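Non-structural protein 5 (Modoc virus, PDB 2WA2) probably methylates the cap of the viral RNA at guanine N7 and ribose 2'-O, with S-adenosylmethionine as methyl donor. Local coordinates at residues Ala72-Arg77 against Gly215-Pro220; Val165-Thr170 against Ser198-Glu203. The protein carries 4 engineered substitutions. One frame throughout, in Å; residues are numbered along the deposited sequence.

Interaction 1 of 2, residues Ala72-Arg77 against Gly215-Pro220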
loop_
_atom_site.group_PDB
_atom_site.type_symbol
_atom_site.label_atom_id
_atom_site.label_comp_id
_atom_site.label_asym_id
_atom_site.label_seq_id
_atom_site.Cartn_x
_atom_site.Cartn_y
_atom_site.Cartn_z
ATOM N N ALA A 72 -4.334 7.946 -6.855
ATOM C CA ALA A 72 -5.414 8.754 -7.466
ATOM C C ALA A 72 -6.733 7.977 -7.521
ATOM O O ALA A 72 -7.804 8.528 -7.223
ATOM C CB ALA A 72 -5.001 9.281 -8.887
ATOM N N TRP A 73 -6.637 6.692 -7.888
ATOM C CA TRP A 73 -7.774 5.795 -7.913
ATOM C C TRP A 73 -8.411 5.655 -6.541
ATOM O O TRP A 73 -9.626 5.809 -6.410
ATOM C CB TRP A 73 -7.387 4.419 -8.467
ATOM C CG TRP A 73 -8.580 3.525 -8.757
ATOM C CD1 TRP A 73 -9.231 3.390 -9.965
ATOM C CD2 TRP A 73 -9.270 2.670 -7.828
ATOM N NE1 TRP A 73 -10.268 2.488 -9.837
ATOM C CE2 TRP A 73 -10.322 2.039 -8.540
ATOM C CE3 TRP A 73 -9.106 2.375 -6.461
ATOM C CZ2 TRP A 73 -11.202 1.122 -7.936
ATOM C CZ3 TRP A 73 -9.976 1.449 -5.860
ATOM C CH2 TRP A 73 -11.023 0.840 -6.607
ATOM N N ILE A 74 -7.603 5.344 -5.527
ATOM C CA ILE A 74 -8.079 5.238 -4.151
ATOM C C ILE A 74 -8.713 6.563 -3.678
ATOM O O ILE A 74 -9.745 6.558 -2.991
ATOM C CB ILE A 74 -6.939 4.842 -3.196
ATOM C CG1 ILE A 74 -6.379 3.449 -3.580
ATOM C CG2 ILE A 74 -7.391 4.956 -1.699
ATOM C CD1 ILE A 74 -5.107 3.076 -2.840
ATOM N N ASP A 75 -8.085 7.682 -4.048
ATOM C CA ASP A 75 -8.547 9.001 -3.592
ATOM C C ASP A 75 -9.912 9.314 -4.188
ATOM O O ASP A 75 -10.814 9.765 -3.473
ATOM C CB ASP A 75 -7.541 10.084 -3.966
ATOM C CG ASP A 75 -7.935 11.456 -3.453
ATOM O OD1 ASP A 75 -8.666 11.551 -2.438
ATOM O OD2 ASP A 75 -7.499 12.442 -4.080
ATOM N N GLU A 76 -10.049 9.056 -5.487
ATOM C CA GLU A 76 -11.288 9.330 -6.225
ATOM C C GLU A 76 -12.421 8.418 -5.795
ATOM O O GLU A 76 -13.587 8.773 -5.935
ATOM C CB GLU A 76 -11.050 9.231 -7.744
ATOM C CG GLU A 76 -10.646 10.579 -8.390
ATOM C CD GLU A 76 -9.410 10.516 -9.296
ATOM O OE1 GLU A 76 -9.380 9.700 -10.250
ATOM O OE2 GLU A 76 -8.470 11.316 -9.062
ATOM N N ARG A 77 -12.090 7.245 -5.274
ATOM C CA ARG A 77 -13.101 6.333 -4.742
ATOM C C ARG A 77 -13.525 6.699 -3.322
ATOM O O ARG A 77 -14.424 6.064 -2.774
ATOM C CB ARG A 77 -12.601 4.886 -4.748
ATOM C CG ARG A 77 -12.243 4.353 -6.116
ATOM C CD ARG A 77 -13.474 3.953 -6.914
ATOM N NE ARG A 77 -13.320 4.063 -8.369
ATOM C CZ ARG A 77 -12.426 4.819 -9.008
ATOM N NH1 ARG A 77 -11.549 5.571 -8.350
ATOM N NH2 ARG A 77 -12.420 4.823 -10.331
ATOM N N GLY A 215 -11.005 -0.350 6.024
ATOM C CA GLY A 215 -11.316 -1.558 5.267
ATOM C C GLY A 215 -10.148 -1.871 4.356
ATOM O O GLY A 215 -9.131 -1.160 4.367
ATOM N N LEU A 216 -10.273 -2.944 3.593
ATOM C CA LEU A 216 -9.162 -3.378 2.748
ATOM C C LEU A 216 -9.660 -3.466 1.327
ATOM O O LEU A 216 -10.656 -4.162 1.041
ATOM C CB LEU A 216 -8.601 -4.739 3.221
ATOM C CG LEU A 216 -7.325 -5.170 2.499
ATOM C CD1 LEU A 216 -6.128 -4.363 3.048
ATOM C CD2 LEU A 216 -7.057 -6.715 2.603
ATOM N N ILE A 217 -8.983 -2.792 0.415
ATOM C CA ILE A 217 -9.464 -2.726 -0.972
ATOM C C ILE A 217 -8.394 -3.131 -1.984
ATOM O O ILE A 217 -7.186 -2.984 -1.727
ATOM C CB ILE A 217 -10.047 -1.320 -1.331
ATOM C CG1 ILE A 217 -8.953 -0.238 -1.227
ATOM C CG2 ILE A 217 -11.297 -1.007 -0.450
ATOM C CD1 ILE A 217 -9.330 1.172 -1.728
ATOM N N ARG A 218 -8.862 -3.651 -3.122
ATOM C CA ARG A 218 -7.998 -3.985 -4.244
ATOM C C ARG A 218 -8.131 -2.896 -5.307
ATOM O O ARG A 218 -9.231 -2.607 -5.771
ATOM C CB ARG A 218 -8.416 -5.353 -4.826
ATOM C CG ARG A 218 -7.774 -5.696 -6.168
ATOM C CD ARG A 218 -6.295 -6.073 -5.918
ATOM N NE ARG A 218 -5.686 -6.614 -7.129
ATOM C CZ ARG A 218 -4.474 -7.148 -7.190
ATOM N NH1 ARG A 218 -3.682 -7.145 -6.110
ATOM N NH2 ARG A 218 -4.055 -7.644 -8.337
ATOM N N VAL A 219 -7.013 -2.292 -5.690
ATOM C CA VAL A 219 -7.006 -1.334 -6.790
ATOM C C VAL A 219 -6.904 -2.145 -8.098
ATOM O O VAL A 219 -6.003 -2.972 -8.244
ATOM C CB VAL A 219 -5.826 -0.358 -6.630
ATOM C CG1 VAL A 219 -5.891 0.727 -7.666
ATOM C CG2 VAL A 219 -5.835 0.236 -5.206
ATOM N N PRO A 220 -7.853 -1.958 -9.025
ATOM C CA PRO A 220 -7.876 -2.726 -10.284
ATOM C C PRO A 220 -6.700 -2.443 -11.213
ATOM O O PRO A 220 -6.452 -3.214 -12.152
ATOM C CB PRO A 220 -9.210 -2.315 -10.938
ATOM C CG PRO A 220 -9.560 -1.017 -10.307
ATOM C CD PRO A 220 -9.028 -1.073 -8.895
#

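Interaction 2 of 2, residues Val165-Thr170 against Ser198-Glu203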
loop_
_atom_site.group_PDB
_atom_site.type_symbol
_atom_site.label_atom_id
_atom_site.label_comp_id
_atom_site.label_asym_id
_atom_site.label_seq_id
_atom_site.Cartn_x
_atom_site.Cartn_y
_atom_site.Cartn_z
ATOM N N VAL A 165 8.081 -14.619 3.587
ATOM C CA VAL A 165 8.876 -13.389 3.624
ATOM C C VAL A 165 7.972 -12.155 3.473
ATOM O O VAL A 165 8.125 -11.163 4.192
ATOM C CB VAL A 165 9.990 -13.364 2.521
ATOM C CG1 VAL A 165 10.678 -12.006 2.450
ATOM C CG2 VAL A 165 11.013 -14.473 2.750
ATOM N N GLU A 166 7.061 -12.206 2.506
ATOM C CA GLU A 166 6.102 -11.116 2.304
ATOM C C GLU A 166 5.194 -10.909 3.531
ATOM O O GLU A 166 4.932 -9.750 3.900
ATOM C CB GLU A 166 5.260 -11.356 1.054
ATOM C CG GLU A 166 6.058 -11.330 -0.242
ATOM C CD GLU A 166 5.188 -11.507 -1.481
ATOM O OE1 GLU A 166 4.225 -12.302 -1.418
ATOM O OE2 GLU A 166 5.464 -10.868 -2.501
ATOM N N ALA A 167 4.681 -12.007 4.102
ATOM C CA ALA A 167 3.905 -11.925 5.393
ATOM C C ALA A 167 4.688 -11.210 6.493
ATOM O O ALA A 167 4.162 -10.328 7.162
ATOM C CB ALA A 167 3.479 -13.314 5.861
ATOM N N SER A 168 5.961 -11.570 6.667
ATOM C CA SER A 168 6.766 -10.962 7.740
ATOM C C SER A 168 6.946 -9.470 7.527
ATOM O O SER A 168 6.806 -8.676 8.465
ATOM C CB SER A 168 8.154 -11.645 7.809
ATOM O OG SER A 168 7.976 -12.897 8.429
ATOM N N ARG A 169 7.255 -9.073 6.289
ATOM C CA ARG A 169 7.406 -7.650 5.996
ATOM C C ARG A 169 6.097 -6.896 6.144
ATOM O O ARG A 169 6.081 -5.753 6.606
ATOM C CB ARG A 169 7.917 -7.436 4.572
ATOM C CG ARG A 169 9.244 -8.095 4.315
ATOM C CD ARG A 169 9.554 -7.995 2.869
ATOM N NE ARG A 169 10.874 -8.555 2.614
ATOM C CZ ARG A 169 11.435 -8.659 1.413
ATOM N NH1 ARG A 169 10.816 -8.219 0.315
ATOM N NH2 ARG A 169 12.641 -9.206 1.321
ATOM N N THR A 170 4.997 -7.540 5.745
ATOM C CA THR A 170 3.670 -6.940 5.876
ATOM C C THR A 170 3.340 -6.688 7.341
ATOM O O THR A 170 2.882 -5.609 7.693
ATOM C CB THR A 170 2.605 -7.821 5.216
ATOM O OG1 THR A 170 2.907 -7.919 3.813
ATOM C CG2 THR A 170 1.186 -7.171 5.348
ATOM N N SER A 198 -2.194 -14.059 4.219
ATOM C CA SER A 198 -1.552 -14.783 5.294
ATOM C C SER A 198 -2.427 -14.683 6.562
ATOM O O SER A 198 -2.970 -13.608 6.871
ATOM C CB SER A 198 -0.158 -14.189 5.509
ATOM O OG SER A 198 0.294 -14.372 6.829
ATOM N N CYS A 199 -2.582 -15.794 7.282
ATOM C CA CYS A 199 -3.423 -15.776 8.467
ATOM C C CYS A 199 -2.990 -14.737 9.499
ATOM O O CYS A 199 -3.846 -14.023 10.008
ATOM C CB CYS A 199 -3.573 -17.155 9.118
ATOM S SG CYS A 199 -4.751 -17.035 10.532
ATOM N N ASP A 200 -1.690 -14.646 9.814
ATOM C CA ASP A 200 -1.228 -13.640 10.784
ATOM C C ASP A 200 -1.548 -12.209 10.352
ATOM O O ASP A 200 -1.913 -11.352 11.177
ATOM C CB ASP A 200 0.269 -13.772 11.139
ATOM C CG ASP A 200 1.177 -13.829 9.929
ATOM O OD1 ASP A 200 0.731 -13.559 8.784
ATOM O OD2 ASP A 200 2.383 -14.142 10.131
ATOM N N VAL A 201 -1.420 -11.962 9.056
ATOM C CA VAL A 201 -1.720 -10.655 8.523
ATOM C C VAL A 201 -3.216 -10.377 8.633
ATOM O O VAL A 201 -3.604 -9.280 9.008
ATOM C CB VAL A 201 -1.250 -10.471 7.051
ATOM C CG1 VAL A 201 -1.764 -9.110 6.509
ATOM C CG2 VAL A 201 0.287 -10.524 6.968
ATOM N N LEU A 202 -4.048 -11.349 8.264
ATOM C CA LEU A 202 -5.502 -11.160 8.354
ATOM C C LEU A 202 -5.930 -10.798 9.772
ATOM O O LEU A 202 -6.689 -9.831 9.977
ATOM C CB LEU A 202 -6.258 -12.402 7.843
ATOM C CG LEU A 202 -6.406 -12.623 6.340
ATOM C CD1 LEU A 202 -6.865 -14.080 6.075
ATOM C CD2 LEU A 202 -7.355 -11.629 5.731
ATOM N N GLU A 203 -5.413 -11.535 10.755
ATOM C CA GLU A 203 -5.702 -11.226 12.173
ATOM C C GLU A 203 -5.204 -9.841 12.601
ATOM O O GLU A 203 -5.903 -9.115 13.321
ATOM C CB GLU A 203 -5.177 -12.310 13.079
ATOM C CG GLU A 203 -5.934 -13.598 12.835
ATOM C CD GLU A 203 -5.665 -14.676 13.854
ATOM O OE1 GLU A 203 -4.585 -14.656 14.509
ATOM O OE2 GLU A 203 -6.543 -15.567 13.977
#

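Interaction 1 of 2, residues Ala72-Arg77 against Gly215-Pro220
Trp73 and Pro220 meet with the proline ring over one face of the indole. Pro220 CD stands 3.5 Å from the centroid of the six-membered ring, 22° off its normal, a CH-pi contact. Val219 CG1 rests over the rim of the same face and comes to 3.8 Å from Trp73 CE3. At the ring edge, Ile217 CD1 lies near the indole plane, 4.2 Å from Trp73 CZ3. Ile74, which is buried, makes the deeper part of the contact. Its CG1 is 3.6 Å from Val219 CG2, and the two side chains cross at about a right angle. The branches of Val219 thus divide the work, CG1 to the indole and CG2 to the isoleucine.

Trp73 CG is trans to the backbone N (chi1 -169°), which carries the ring out toward the strand end. Arg77 backs the opposite indole face: its CG lies over the rim, and Trp73 NE1 lies over the centre of one face of its guanidinium. No hydrogen bond crosses the contact.

Helix 66-76 here packs against the end of edge strand 215-217 of the Rossmann-like methyltransferase sheet and the loop that follows it. Ile74 also touches Cys190 of strand 188-193 and Tyr230 and Val232 of strand 229-232, which pairs with 215-217.

Interaction 2 of 2, residues Val165-Thr170 against Ser198-Glu203
Thr170 and Val201 meet through methyl groups that their first torsions set facing each other. Thr170 chi1 is -62°, which puts OG1 beside its own backbone N and CG2 opposite that N. Val201 chi1 is 173°, and its two methyls straddle the approach of the threonine. Thr170 CG2 lies 3.7 Å from Val201 CG1 and 3.8 Å from Val201 CG2. The side chains cross at about a right angle.

One turn earlier, Ala167 points its methyl at the start of the other helix. Its CB is 3.8 Å from Ser198 CB. Val201 CG2 also reaches back to the backbone of this turn, 3.9 Å from Ala167 O. The small alanine side chain lets the backbones come close here, with the CA atoms of Ala167 and Ser198 6.2 Å apart. Ser198 is the N-cap residue of helix 199-212.

The contact is largely apolar, and no hydrogen bond crosses it. The hydroxyl of Thr170 is bonded both within its helix and to the loop before helix 199-212. OG1 donates to Glu166 O at 2.7 Å, from above the carbonyl plane. Thr170 N reaches the same oxygen from the opposite face, so two donors grip it. OG1 also bonds to Asn195 N, which fixes the rotation of the side chain and keeps CG2 turned to Val201.

The short helical segments run nearly parallel, at 23°, with axes 9.5 Å apart. Helix 163-183 links parallel neighbouring strands 151-154 and 188-193 in a beta-alpha-beta crossover of the Rossmann-like fold. Helix 199-212 follows strand 188-193 and packs beside it on the sheet. Val193 of that strand touches both Thr170 and Val201, and Leu171 and Leu174 of helix 163-183 extend the contact along Val201.

Overall arrangement
After helices 14-27 and 30-38 the chain enters helix 66-76, the first partner in interaction 1. It then runs through strands 86-89, 106-112, 133-136 and 151-154 before entering helix 163-183. Interaction 2 closes a short loop here: the chain leaves this helix, forms strand 188-193 and returns in helix 199-212. Strand 215-217 follows directly, and interaction 1 closes the long loop just after it. The short loop therefore lies wholly within the long one, and the two do not cross. Their centres are 21 Å apart and they do not touch. Interaction 2 joins two helices; interaction 1 ties an early helix to the edge of the sheet.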